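Local atomic coordinates of excinuclease ABC, subunit A. (Deinococcus radiodurans, PDB entry 2VF7), a protein that binds DNA, zinc and adenine nucleotides as a UvrA-type member of the ABC ATPase superfamily and probably takes part in recognising damaged DNA for excision repair. Residues A[500-505]-A[517-522]; A[523-528]-A[798-803]; A[150-155]-A[294-299]. The protein carries 1 engineered substitution. One frame throughout, in Å; residues are numbered along the deposited sequence.

Interaction 1: A[500-505]-A[517-522]; sequences AGWLEL and DVRFPL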
ATOM      1  N   ALA A 500     -38.070  36.848 -25.486  1.00 57.21           N
ATOM      2  CA  ALA A 500     -38.120  38.277 -25.179  1.00 56.56           C
ATOM      3  C   ALA A 500     -37.070  39.053 -25.987  1.00 56.10           C
ATOM      4  O   ALA A 500     -37.257  40.231 -26.298  1.00 56.14           O
ATOM      5  CB  ALA A 500     -37.920  38.494 -23.693  1.00 56.44           C
ATOM      6  N   GLY A 501     -35.971  38.376 -26.319  1.00 55.61           N
ATOM      7  CA  GLY A 501     -34.872  38.938 -27.109  1.00 54.62           C
ATOM      8  C   GLY A 501     -33.948  37.848 -27.620  1.00 54.32           C
ATOM      9  O   GLY A 501     -34.223  36.651 -27.446  1.00 54.17           O
ATOM     10  N   TRP A 502     -32.841  38.248 -28.241  1.00 53.94           N
ATOM     11  CA  TRP A 502     -31.903  37.282 -28.829  1.00 53.78           C
ATOM     12  C   TRP A 502     -30.441  37.633 -28.574  1.00 53.90           C
ATOM     13  O   TRP A 502     -30.001  38.739 -28.897  1.00 54.04           O
ATOM     14  CB  TRP A 502     -32.148  37.139 -30.336  1.00 53.35           C
ATOM     15  CG  TRP A 502     -33.443  36.463 -30.689  1.00 53.23           C
ATOM     16  CD1 TRP A 502     -34.643  37.070 -30.947  1.00 52.97           C
ATOM     17  CD2 TRP A 502     -33.668  35.055 -30.832  1.00 52.76           C
ATOM     18  NE1 TRP A 502     -35.598  36.127 -31.243  1.00 53.17           N
ATOM     19  CE2 TRP A 502     -35.028  34.880 -31.179  1.00 53.45           C
ATOM     20  CE3 TRP A 502     -32.854  33.922 -30.707  1.00 53.16           C
ATOM     21  CZ2 TRP A 502     -35.595  33.611 -31.399  1.00 52.99           C
ATOM     22  CZ3 TRP A 502     -33.420  32.658 -30.935  1.00 52.44           C
ATOM     23  CH2 TRP A 502     -34.776  32.519 -31.267  1.00 52.21           C
ATOM     24  N   LEU A 503     -29.702  36.681 -28.007  1.00 53.86           N
ATOM     25  CA  LEU A 503     -28.276  36.818 -27.699  1.00 54.28           C
ATOM     26  C   LEU A 503     -27.464  36.173 -28.823  1.00 54.38           C
ATOM     27  O   LEU A 503     -27.695  35.016 -29.179  1.00 54.56           O
ATOM     28  CB  LEU A 503     -27.975  36.130 -26.352  1.00 54.38           C
ATOM     29  CG  LEU A 503     -26.850  36.526 -25.367  1.00 55.09           C
ATOM     30  CD1 LEU A 503     -25.750  35.463 -25.234  1.00 54.99           C
ATOM     31  CD2 LEU A 503     -26.264  37.935 -25.618  1.00 55.33           C
ATOM     32  N   GLU A 504     -26.525  36.924 -29.389  1.00 54.73           N
ATOM     33  CA  GLU A 504     -25.701  36.433 -30.503  1.00 54.92           C
ATOM     34  C   GLU A 504     -24.271  36.107 -30.050  1.00 54.63           C
ATOM     35  O   GLU A 504     -23.576  36.954 -29.472  1.00 54.30           O
ATOM     36  CB  GLU A 504     -25.677  37.451 -31.658  1.00 54.88           C
ATOM     37  CG  GLU A 504     -27.055  37.794 -32.255  1.00 55.35           C
ATOM     38  CD  GLU A 504     -26.988  38.786 -33.420  1.00 56.44           C
ATOM     39  OE1 GLU A 504     -25.910  39.396 -33.635  1.00 58.36           O
ATOM     40  OE2 GLU A 504     -28.017  38.963 -34.127  1.00 58.52           O
ATOM     41  N   LEU A 505     -23.859  34.864 -30.293  1.00 54.59           N
ATOM     42  CA  LEU A 505     -22.474  34.430 -30.092  1.00 54.36           C
ATOM     43  C   LEU A 505     -21.890  34.093 -31.471  1.00 54.48           C
ATOM     44  O   LEU A 505     -22.174  33.031 -32.046  1.00 54.08           O
ATOM     45  CB  LEU A 505     -22.412  33.213 -29.165  1.00 54.34           C
ATOM     46  CG  LEU A 505     -21.383  33.047 -28.033  1.00 53.89           C
ATOM     47  CD1 LEU A 505     -21.338  31.595 -27.629  1.00 53.73           C
ATOM     48  CD2 LEU A 505     -19.982  33.511 -28.379  1.00 53.94           C
ATOM     49  N   ASP A 517     -21.430  30.723 -35.816  1.00 55.81           N
ATOM     50  CA  ASP A 517     -22.375  31.745 -35.336  1.00 55.75           C
ATOM     51  C   ASP A 517     -23.681  31.097 -34.850  1.00 55.37           C
ATOM     52  O   ASP A 517     -24.313  30.325 -35.582  1.00 55.49           O
ATOM     53  CB  ASP A 517     -22.693  32.760 -36.448  1.00 55.71           C
ATOM     54  CG  ASP A 517     -21.444  33.294 -37.156  1.00 56.46           C
ATOM     55  OD1 ASP A 517     -21.586  33.833 -38.274  1.00 57.22           O
ATOM     56  OD2 ASP A 517     -20.324  33.190 -36.614  1.00 57.18           O
ATOM     57  N   VAL A 518     -24.090  31.439 -33.633  1.00 54.99           N
ATOM     58  CA  VAL A 518     -25.227  30.794 -32.967  1.00 54.70           C
ATOM     59  C   VAL A 518     -26.086  31.824 -32.193  1.00 54.71           C
ATOM     60  O   VAL A 518     -25.571  32.851 -31.719  1.00 54.62           O
ATOM     61  CB  VAL A 518     -24.731  29.635 -32.046  1.00 54.45           C
ATOM     62  CG1 VAL A 518     -24.131  30.172 -30.774  1.00 55.08           C
ATOM     63  CG2 VAL A 518     -25.843  28.654 -31.736  1.00 54.01           C
ATOM     64  N   ARG A 519     -27.390  31.560 -32.090  1.00 54.40           N
ATOM     65  CA  ARG A 519     -28.302  32.457 -31.373  1.00 54.09           C
ATOM     66  C   ARG A 519     -28.991  31.785 -30.191  1.00 53.55           C
ATOM     67  O   ARG A 519     -29.492  30.670 -30.309  1.00 53.51           O
ATOM     68  CB  ARG A 519     -29.358  33.036 -32.316  1.00 54.30           C
ATOM     69  CG  ARG A 519     -28.801  33.788 -33.519  1.00 55.33           C
ATOM     70  CD  ARG A 519     -29.488  35.133 -33.710  1.00 57.56           C
ATOM     71  NE  ARG A 519     -30.855  35.026 -34.221  1.00 59.41           N
ATOM     72  CZ  ARG A 519     -31.695  36.054 -34.350  0.80 60.43           C
ATOM     73  NH1 ARG A 519     -31.319  37.281 -33.994  0.80 60.90           N
ATOM     74  NH2 ARG A 519     -32.920  35.860 -34.837  1.00 61.04           N
ATOM     75  N   PHE A 520     -29.017  32.469 -29.050  1.00 53.00           N
ATOM     76  CA  PHE A 520     -29.748  31.981 -27.878  1.00 52.48           C
ATOM     77  C   PHE A 520     -30.876  32.959 -27.544  1.00 51.99           C
ATOM     78  O   PHE A 520     -30.605  34.121 -27.309  1.00 51.65           O
ATOM     79  CB  PHE A 520     -28.834  31.858 -26.647  1.00 52.14           C
ATOM     80  CG  PHE A 520     -27.602  31.004 -26.852  1.00 52.54           C
ATOM     81  CD1 PHE A 520     -26.380  31.589 -27.206  1.00 52.46           C
ATOM     82  CD2 PHE A 520     -27.644  29.620 -26.629  1.00 53.10           C
ATOM     83  CE1 PHE A 520     -25.226  30.810 -27.371  1.00 51.87           C
ATOM     84  CE2 PHE A 520     -26.492  28.834 -26.783  1.00 51.73           C
ATOM     85  CZ  PHE A 520     -25.287  29.429 -27.163  1.00 51.46           C
ATOM     86  N   PRO A 521     -32.135  32.481 -27.488  1.00 51.80           N
ATOM     87  CA  PRO A 521     -33.286  33.327 -27.149  1.00 51.51           C
ATOM     88  C   PRO A 521     -33.300  33.679 -25.666  1.00 51.36           C
ATOM     89  O   PRO A 521     -32.792  32.899 -24.861  1.00 51.51           O
ATOM     90  CB  PRO A 521     -34.480  32.426 -27.473  1.00 51.51           C
ATOM     91  CG  PRO A 521     -33.969  31.055 -27.239  1.00 51.61           C
ATOM     92  CD  PRO A 521     -32.542  31.083 -27.718  1.00 51.79           C
ATOM     93  N   LEU A 522     -33.881  34.826 -25.306  1.00 51.16           N
ATOM     94  CA  LEU A 522     -33.899  35.276 -23.904  1.00 50.81           C
ATOM     95  C   LEU A 522     -35.281  35.186 -23.257  1.00 50.71           C
ATOM     96  O   LEU A 522     -36.298  35.139 -23.944  1.00 49.91           O
ATOM     97  CB  LEU A 522     -33.317  36.694 -23.745  1.00 51.00           C
ATOM     98  CG  LEU A 522     -32.013  37.051 -24.477  1.00 51.08           C
ATOM     99  CD1 LEU A 522     -31.758  38.548 -24.442  1.00 50.57           C
ATOM    100  CD2 LEU A 522     -30.807  36.276 -23.929  1.00 51.08           C
TER
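Two neighbouring strands of the small antiparallel sheet in an ABC-type ATP-binding domain meet here, W502 to L505 running against D517 to P521. L503 pairs with F520 and L505 with V518 as hydrogen-bonded pairs, each closed by two bonds; L503 N reaches F520 O at 2.8 Å, and F520 N returns to L503 O. L522 N bonds to G501 O and A500 N to L522 O.

On one face of the sheet the indole of W502 is held between two unlike groups. With CG anti to the carbonyl carbon (chi1 -69°), its ring lies across the strand pair, and in the modelled conformer, one of two, the guanidinium of R519 stacks flat on one side, the planes 9° apart and CZ 4.4 Å from the centroid of the five-membered ring. P521 takes the opposite side, its CB 3.8 Å from the centroid of the six-membered ring in a CH-pi contact. A tryptophan suits this place because its broad electron-rich surface can receive a cation and a proline together. With an alanine here, the R519 guanidinium would probably lose its stacking surface and P521 its CH-pi partner. In the same conformer R519 NH1 also makes a long salt bridge to E504 OE2, 3.7 Å.

The other face, carrying L503, L505, V518 and F520, is apolar. L505 CD1 meets the edge of the F520 ring at CE1, 4.0 Å away. L503 CB also touches L522 CD2 at 3.7 Å, and L522 itself reaches T785. L503 and L505 pack on L544 of helix 536-551, L505 also on L539, and F520 on I787 and L803 of strands 785-789 and 801-805; on the first face, W801 of strand 801-805 meets W502 edge-to-face.

Interaction 2: A[523-528]-A[798-803]; sequences GVMTSV and ASDWVL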
ATOM      1  N   GLY A 523     -35.282  35.131 -21.921  1.00 51.02           N
ATOM      2  CA  GLY A 523     -36.493  35.007 -21.107  1.00 51.13           C
ATOM      3  C   GLY A 523     -37.167  33.670 -21.285  1.00 51.10           C
ATOM      4  O   GLY A 523     -38.355  33.522 -21.010  1.00 51.11           O
ATOM      5  N   VAL A 524     -36.380  32.702 -21.748  1.00 51.54           N
ATOM      6  CA  VAL A 524     -36.846  31.390 -22.209  1.00 51.44           C
ATOM      7  C   VAL A 524     -35.799  30.353 -21.803  1.00 51.62           C
ATOM      8  O   VAL A 524     -34.654  30.700 -21.502  1.00 51.58           O
ATOM      9  CB  VAL A 524     -37.044  31.407 -23.758  1.00 51.46           C
ATOM     10  CG1 VAL A 524     -37.334  30.055 -24.306  1.00 50.94           C
ATOM     11  CG2 VAL A 524     -38.186  32.349 -24.136  1.00 51.92           C
ATOM     12  N   MET A 525     -36.204  29.088 -21.762  1.00 51.62           N
ATOM     13  CA  MET A 525     -35.306  27.988 -21.431  1.00 51.93           C
ATOM     14  C   MET A 525     -34.888  27.148 -22.671  1.00 50.20           C
ATOM     15  O   MET A 525     -35.743  26.599 -23.373  1.00 49.03           O
ATOM     16  CB  MET A 525     -35.932  27.141 -20.314  1.00 51.87           C
ATOM     17  CG  MET A 525     -35.877  25.666 -20.543  1.00 53.83           C
ATOM     18  SD  MET A 525     -35.141  24.797 -19.174  1.00 56.13           S
ATOM     19  CE  MET A 525     -33.881  23.846 -20.049  1.00 56.80           C
ATOM     20  N   THR A 526     -33.569  27.078 -22.910  1.00 49.24           N
ATOM     21  CA  THR A 526     -32.970  26.354 -24.047  1.00 48.59           C
ATOM     22  C   THR A 526     -32.143  25.144 -23.602  1.00 48.44           C
ATOM     23  O   THR A 526     -31.368  25.215 -22.643  1.00 48.30           O
ATOM     24  CB  THR A 526     -32.035  27.269 -24.913  1.00 48.86           C
ATOM     25  OG1 THR A 526     -32.695  28.489 -25.242  1.00 47.55           O
ATOM     26  CG2 THR A 526     -31.628  26.582 -26.224  1.00 48.92           C
ATOM     27  N   SER A 527     -32.325  24.035 -24.319  1.00 48.49           N
ATOM     28  CA  SER A 527     -31.520  22.828 -24.182  1.00 47.51           C
ATOM     29  C   SER A 527     -30.518  22.741 -25.322  1.00 47.40           C
ATOM     30  O   SER A 527     -30.875  22.836 -26.485  1.00 47.31           O
ATOM     31  CB  SER A 527     -32.424  21.588 -24.198  1.00 47.57           C
ATOM     32  OG  SER A 527     -33.160  21.468 -22.990  1.00 48.46           O
ATOM     33  N   VAL A 528     -29.254  22.544 -24.990  1.00 47.88           N
ATOM     34  CA  VAL A 528     -28.229  22.341 -26.007  1.00 47.65           C
ATOM     35  C   VAL A 528     -27.834  20.856 -26.069  1.00 48.16           C
ATOM     36  O   VAL A 528     -27.111  20.338 -25.201  1.00 47.90           O
ATOM     37  CB  VAL A 528     -27.018  23.237 -25.750  1.00 47.77           C
ATOM     38  CG1 VAL A 528     -25.970  23.013 -26.806  1.00 47.20           C
ATOM     39  CG2 VAL A 528     -27.458  24.720 -25.709  1.00 46.80           C
ATOM     40  N   ALA A 798     -39.392  19.344 -22.565  1.00 52.99           N
ATOM     41  CA  ALA A 798     -40.109  20.427 -21.880  1.00 52.56           C
ATOM     42  C   ALA A 798     -39.383  21.779 -21.928  1.00 52.57           C
ATOM     43  O   ALA A 798     -39.747  22.713 -21.210  1.00 53.19           O
ATOM     44  CB  ALA A 798     -40.432  20.036 -20.455  1.00 52.51           C
ATOM     45  N   SER A 799     -38.372  21.895 -22.789  1.00 52.19           N
ATOM     46  CA  SER A 799     -37.746  23.187 -23.080  1.00 51.67           C
ATOM     47  C   SER A 799     -38.695  24.064 -23.882  1.00 51.06           C
ATOM     48  O   SER A 799     -39.776  23.611 -24.267  1.00 51.58           O
ATOM     49  CB  SER A 799     -36.466  22.971 -23.870  1.00 51.56           C
ATOM     50  OG  SER A 799     -35.591  22.160 -23.120  1.00 53.72           O
ATOM     51  N   ASP A 800     -38.294  25.317 -24.120  1.00 50.11           N
ATOM     52  CA  ASP A 800     -39.011  26.237 -25.029  1.00 48.95           C
ATOM     53  C   ASP A 800     -38.325  26.360 -26.396  1.00 48.22           C
ATOM     54  O   ASP A 800     -38.968  26.723 -27.387  1.00 48.07           O
ATOM     55  CB  ASP A 800     -39.136  27.624 -24.401  1.00 48.47           C
ATOM     56  CG  ASP A 800     -39.849  27.603 -23.065  1.00 48.78           C
ATOM     57  OD1 ASP A 800     -41.056  27.292 -23.068  1.00 50.53           O
ATOM     58  OD2 ASP A 800     -39.220  27.895 -22.018  1.00 46.20           O
ATOM     59  N   TRP A 801     -37.020  26.070 -26.421  1.00 47.57           N
ATOM     60  CA  TRP A 801     -36.176  26.101 -27.622  1.00 47.11           C
ATOM     61  C   TRP A 801     -35.096  25.001 -27.527  1.00 47.65           C
ATOM     62  O   TRP A 801     -34.846  24.487 -26.432  1.00 47.73           O
ATOM     63  CB  TRP A 801     -35.534  27.482 -27.761  1.00 46.29           C
ATOM     64  CG  TRP A 801     -34.934  27.771 -29.106  1.00 44.96           C
ATOM     65  CD1 TRP A 801     -33.615  27.684 -29.440  1.00 43.11           C
ATOM     66  CD2 TRP A 801     -35.622  28.201 -30.294  1.00 45.00           C
ATOM     67  NE1 TRP A 801     -33.431  28.024 -30.744  1.00 43.94           N
ATOM     68  CE2 TRP A 801     -34.644  28.353 -31.303  1.00 45.36           C
ATOM     69  CE3 TRP A 801     -36.966  28.479 -30.601  1.00 44.82           C
ATOM     70  CZ2 TRP A 801     -34.967  28.761 -32.612  1.00 44.77           C
ATOM     71  CZ3 TRP A 801     -37.287  28.893 -31.902  1.00 44.14           C
ATOM     72  CH2 TRP A 801     -36.291  29.018 -32.890  1.00 44.46           C
ATOM     73  N   VAL A 802     -34.486  24.620 -28.657  1.00 48.02           N
ATOM     74  CA  VAL A 802     -33.450  23.560 -28.697  1.00 48.84           C
ATOM     75  C   VAL A 802     -32.356  23.848 -29.731  1.00 49.39           C
ATOM     76  O   VAL A 802     -32.648  24.258 -30.850  1.00 49.56           O
ATOM     77  CB  VAL A 802     -34.038  22.129 -28.972  1.00 48.97           C
ATOM     78  CG1 VAL A 802     -32.925  21.091 -29.087  1.00 48.61           C
ATOM     79  CG2 VAL A 802     -35.040  21.701 -27.898  1.00 48.32           C
ATOM     80  N   LEU A 803     -31.102  23.622 -29.343  1.00 50.23           N
ATOM     81  CA  LEU A 803     -29.943  23.755 -30.235  1.00 51.24           C
ATOM     82  C   LEU A 803     -29.210  22.421 -30.401  1.00 51.50           C
ATOM     83  O   LEU A 803     -28.508  21.964 -29.496  1.00 51.54           O
ATOM     84  CB  LEU A 803     -28.965  24.813 -29.699  1.00 51.12           C
ATOM     85  CG  LEU A 803     -28.998  26.267 -30.198  1.00 52.17           C
ATOM     86  CD1 LEU A 803     -30.313  26.961 -29.901  1.00 51.57           C
ATOM     87  CD2 LEU A 803     -27.875  27.036 -29.536  1.00 51.65           C
TER
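S527 OG and S799 OG lie 2.5 Å apart, a short hydrogen bond in which either hydroxyl could be the donor. Each OG is anti to its own carbonyl carbon (S527 chi1 -73°), which turns the two hydroxyls toward one another across the two segments. Serine suits both places, being small enough for a buried seam while still carrying a polar group. Toward the start of strand 525-528, D800 bonds twice to M525: its backbone N gives a bond to M525 O at 3.0 Å, while OD2 receives M525 N at 3.3 Å through its anti lone pair. An aspartate is short enough to bring its carboxylate back to the partner's amide.

Parallel pairing then takes over, T526 beside W801, S527 beside V802 and V528 beside L803. L803 N bonds to S527 O at 3.0 Å; the bonds from W801 N to M525 O and from S527 N to W801 O are weak. T526 CG2 sits at the edge of the W801 ring, 3.9 Å from CD1, and the same methyl touches L803 CD1.

Around this shell, strand 785-789 bonds to the backbone of T526 and V528, placing strand 525-528 inside a mixed, mainly parallel sheet, the strand itself leading into the P-loop; V528 touches K536, which binds ADP. H494 and the backbone N of R497 hold D800 OD1, and weak bonds from S799 OG to V795 O and V796 O tie that hydroxyl to helix 793-796. With both carboxylate oxygens bonded, the buried D800 is probably fixed in rotation, and its charge is likely to be spread over several donors.

Interaction 3: A[150-155]-A[294-299]; sequences ACPECH and RLRQEA. With ZN (zinc ion), chain F.
C151 N gives R294 O the one hydrogen bond that crosses between 150-155 and 294-299, 3.2 Å long and fairly straight at the hydrogen (166°), with the donor tilted from the carbonyl plane. It fastens the backbone of a zinc ligand to the second segment and draws the CA atoms of C151 and L295 to 4.0 Å. Within the turn, E153 N gives a weak bond to C151 SG, and H155 N another weak one to C151 O.

Metal coordination belongs to the first segment. C151 SG binds the zinc ion at 2.4 Å and C154 SG at 2.3 Å, the pair forming one half of a Cys4 site that C287 and C290, just upstream of R294, complete; two CxxC pairs round one zinc are a hallmark of zinc fingers. The two sulfurs get there differently: C151 SG stands anti to its backbone N (chi1 165°), whereas C154 SG lies between N and the carbonyl carbon (chi1 55°), and together they reach round the ion from two points of one tight turn. Cysteine suits these positions because its thiolate is a soft, strong ligand for zinc.

Looser packing comes from R296. Its extended chain crosses P152 at about a right angle, CG lying 4.1 Å from P152 CD, and P152 CG and A150 O face one side of its guanidinium. The angle is poor for a bond to A150 O; NH1 instead bonds to P147 O. R294 likewise turns its side chain off, NH1 going to G156 O.

The weak E153 N bond to C151 SG may slightly offset the negative charge gathered at a four-cysteine site, while the zinc cross-links two parts of the chain that are far apart in sequence.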
ATOM      1  N   ALA A 150      13.980  12.516 -20.629  1.00 65.14           N
ATOM      2  CA  ALA A 150      13.716  13.936 -20.387  1.00 65.30           C
ATOM      3  C   ALA A 150      14.811  14.859 -20.913  1.00 65.58           C
ATOM      4  O   ALA A 150      16.006  14.599 -20.719  1.00 65.63           O
ATOM      5  CB  ALA A 150      13.500  14.178 -18.904  1.00 64.81           C
ATOM      6  N   CYS A 151      14.391  15.938 -21.574  1.00 65.79           N
ATOM      7  CA  CYS A 151      15.293  17.011 -21.991  1.00 65.96           C
ATOM      8  C   CYS A 151      16.058  17.537 -20.773  1.00 66.29           C
ATOM      9  O   CYS A 151      15.447  17.848 -19.756  1.00 66.29           O
ATOM     10  CB  CYS A 151      14.492  18.135 -22.650  1.00 65.88           C
ATOM     11  SG  CYS A 151      15.349  19.707 -22.853  1.00 65.31           S
ATOM     12  N   PRO A 152      17.398  17.620 -20.870  1.00 66.66           N
ATOM     13  CA  PRO A 152      18.261  18.099 -19.765  1.00 66.89           C
ATOM     14  C   PRO A 152      18.124  19.596 -19.396  1.00 67.08           C
ATOM     15  O   PRO A 152      18.509  19.986 -18.284  1.00 67.04           O
ATOM     16  CB  PRO A 152      19.685  17.805 -20.263  1.00 66.90           C
ATOM     17  CG  PRO A 152      19.528  16.928 -21.486  1.00 67.04           C
ATOM     18  CD  PRO A 152      18.183  17.246 -22.060  1.00 66.79           C
ATOM     19  N   GLU A 153      17.600  20.413 -20.317  1.00 67.18           N
ATOM     20  CA  GLU A 153      17.335  21.845 -20.081  1.00 67.27           C
ATOM     21  C   GLU A 153      16.176  22.108 -19.105  1.00 67.12           C
ATOM     22  O   GLU A 153      16.292  22.937 -18.202  1.00 67.28           O
ATOM     23  CB  GLU A 153      17.041  22.552 -21.410  1.00 67.23           C
ATOM     24  CG  GLU A 153      18.217  23.282 -22.028  1.00 68.61           C
ATOM     25  CD  GLU A 153      18.002  24.790 -22.156  1.00 69.65           C
ATOM     26  OE1 GLU A 153      17.544  25.433 -21.187  1.00 70.10           O
ATOM     27  OE2 GLU A 153      18.307  25.334 -23.240  1.00 69.73           O
ATOM     28  N   CYS A 154      15.057  21.415 -19.305  1.00 66.89           N
ATOM     29  CA  CYS A 154      13.845  21.669 -18.529  1.00 66.61           C
ATOM     30  C   CYS A 154      13.533  20.499 -17.612  1.00 66.61           C
ATOM     31  O   CYS A 154      12.738  20.629 -16.679  1.00 66.43           O
ATOM     32  CB  CYS A 154      12.665  21.967 -19.457  1.00 66.45           C
ATOM     33  SG  CYS A 154      12.336  20.699 -20.707  1.00 66.38           S
ATOM     34  N   HIS A 155      14.207  19.378 -17.874  1.00 66.87           N
ATOM     35  CA  HIS A 155      14.003  18.095 -17.179  1.00 67.22           C
ATOM     36  C   HIS A 155      12.615  17.527 -17.443  1.00 66.99           C
ATOM     37  O   HIS A 155      11.966  16.990 -16.539  1.00 67.11           O
ATOM     38  CB  HIS A 155      14.286  18.188 -15.673  1.00 67.51           C
ATOM     39  CG  HIS A 155      15.663  18.667 -15.343  1.00 68.74           C
ATOM     40  ND1 HIS A 155      15.900  19.857 -14.688  1.00 69.99           N
ATOM     41  CD2 HIS A 155      16.880  18.120 -15.583  1.00 70.16           C
ATOM     42  CE1 HIS A 155      17.202  20.023 -14.536  1.00 70.49           C
ATOM     43  NE2 HIS A 155      17.821  18.982 -15.070  1.00 70.80           N
ATOM     44  N   ARG A 294       9.102  17.920 -24.847  1.00 67.27           N
ATOM     45  CA  ARG A 294       9.692  17.854 -23.500  1.00 67.05           C
ATOM     46  C   ARG A 294      10.925  16.940 -23.342  1.00 67.14           C
ATOM     47  O   ARG A 294      11.401  16.724 -22.220  1.00 67.02           O
ATOM     48  CB  ARG A 294       8.611  17.485 -22.469  1.00 66.94           C
ATOM     49  CG  ARG A 294       7.421  18.457 -22.404  1.00 66.92           C
ATOM     50  CD  ARG A 294       6.575  18.243 -21.149  1.00 67.09           C
ATOM     51  NE  ARG A 294       5.535  17.220 -21.295  1.00 67.63           N
ATOM     52  CZ  ARG A 294       5.164  16.375 -20.329  1.00 67.40           C
ATOM     53  NH1 ARG A 294       5.769  16.395 -19.147  1.00 66.85           N
ATOM     54  NH2 ARG A 294       4.199  15.490 -20.550  1.00 66.80           N
ATOM     55  N   LEU A 295      11.448  16.429 -24.460  1.00 67.21           N
ATOM     56  CA  LEU A 295      12.504  15.396 -24.430  1.00 67.17           C
ATOM     57  C   LEU A 295      13.800  15.694 -25.198  1.00 67.20           C
ATOM     58  O   LEU A 295      13.938  16.750 -25.829  1.00 67.14           O
ATOM     59  CB  LEU A 295      11.945  14.022 -24.845  1.00 67.11           C
ATOM     60  CG  LEU A 295      10.513  13.838 -25.347  1.00 66.83           C
ATOM     61  CD1 LEU A 295      10.329  14.385 -26.747  1.00 67.19           C
ATOM     62  CD2 LEU A 295      10.173  12.368 -25.299  1.00 66.78           C
ATOM     63  N   ARG A 296      14.752  14.756 -25.112  1.00 67.10           N
ATOM     64  CA  ARG A 296      16.011  14.840 -25.859  1.00 67.16           C
ATOM     65  C   ARG A 296      15.729  14.959 -27.348  1.00 66.95           C
ATOM     66  O   ARG A 296      14.756  14.383 -27.845  1.00 67.02           O
ATOM     67  CB  ARG A 296      16.932  13.647 -25.557  1.00 67.14           C
ATOM     68  CG  ARG A 296      17.964  13.949 -24.452  1.00 67.68           C
ATOM     69  CD  ARG A 296      18.957  12.800 -24.200  1.00 67.31           C
ATOM     70  NE  ARG A 296      19.617  12.921 -22.895  1.00 66.98           N
ATOM     71  CZ  ARG A 296      19.051  12.597 -21.733  1.00 66.56           C
ATOM     72  NH1 ARG A 296      17.810  12.138 -21.698  1.00 66.95           N
ATOM     73  NH2 ARG A 296      19.714  12.736 -20.596  1.00 66.54           N
ATOM     74  N   GLN A 297      16.560  15.728 -28.051  1.00 66.66           N
ATOM     75  CA  GLN A 297      16.302  16.035 -29.459  1.00 66.46           C
ATOM     76  C   GLN A 297      16.682  14.857 -30.352  1.00 66.16           C
ATOM     77  O   GLN A 297      16.509  14.907 -31.572  1.00 66.10           O
ATOM     78  CB  GLN A 297      17.030  17.317 -29.883  1.00 66.61           C
ATOM     79  CG  GLN A 297      16.401  18.047 -31.078  1.00 66.83           C
ATOM     80  CD  GLN A 297      16.749  19.532 -31.105  1.00 67.42           C
ATOM     81  OE1 GLN A 297      16.687  20.220 -30.077  1.00 66.39           O
ATOM     82  NE2 GLN A 297      17.115  20.035 -32.284  1.00 66.42           N
ATOM     83  N   GLU A 298      17.188  13.798 -29.724  1.00 65.74           N
ATOM     84  CA  GLU A 298      17.550  12.568 -30.418  1.00 65.46           C
ATOM     85  C   GLU A 298      16.386  11.574 -30.475  1.00 65.00           C
ATOM     86  O   GLU A 298      16.223  10.849 -31.461  1.00 65.22           O
ATOM     87  CB  GLU A 298      18.829  11.954 -29.822  1.00 65.65           C
ATOM     88  CG  GLU A 298      18.900  11.892 -28.293  1.00 66.01           C
ATOM     89  CD  GLU A 298      18.999  10.466 -27.761  1.00 66.73           C
ATOM     90  OE1 GLU A 298      19.206   9.531 -28.574  1.00 66.72           O
ATOM     91  OE2 GLU A 298      18.885  10.282 -26.527  1.00 66.07           O
ATOM     92  N   ALA A 299      15.571  11.559 -29.425  1.00 64.37           N
ATOM     93  CA  ALA A 299      14.303  10.830 -29.430  1.00 63.66           C
ATOM     94  C   ALA A 299      13.278  11.528 -30.331  1.00 63.19           C
ATOM     95  O   ALA A 299      12.325  10.904 -30.801  1.00 63.27           O
ATOM     96  CB  ALA A 299      13.765  10.688 -28.010  1.00 63.73           C
TER
HETATM   97 ZN    ZN F 903      13.329  21.062 -22.709  0.50 59.21          ZN

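How the interactions relate
Interactions 1 and 2 belong to one ATP-binding domain, and strands 516-521 and 525-529 follow each other in the chain. They also touch: V518 CG2 comes within 3.4 Å of L803 CD2, and F520 packs on the same leucine, so the antiparallel sheet lies against the mixed, mainly parallel one. Interaction 2 is a buried core seam joined by backbone, hydroxyl and carboxylate bonds. Interaction 1 is partly buried, apolar inward and bearing a stacked cation on its more exposed face. Interaction 3 stands apart, with its nearest atoms about 31 Å from interaction 1 and 32 Å from interaction 2; lacking regular strands, it joins loops at a zinc site.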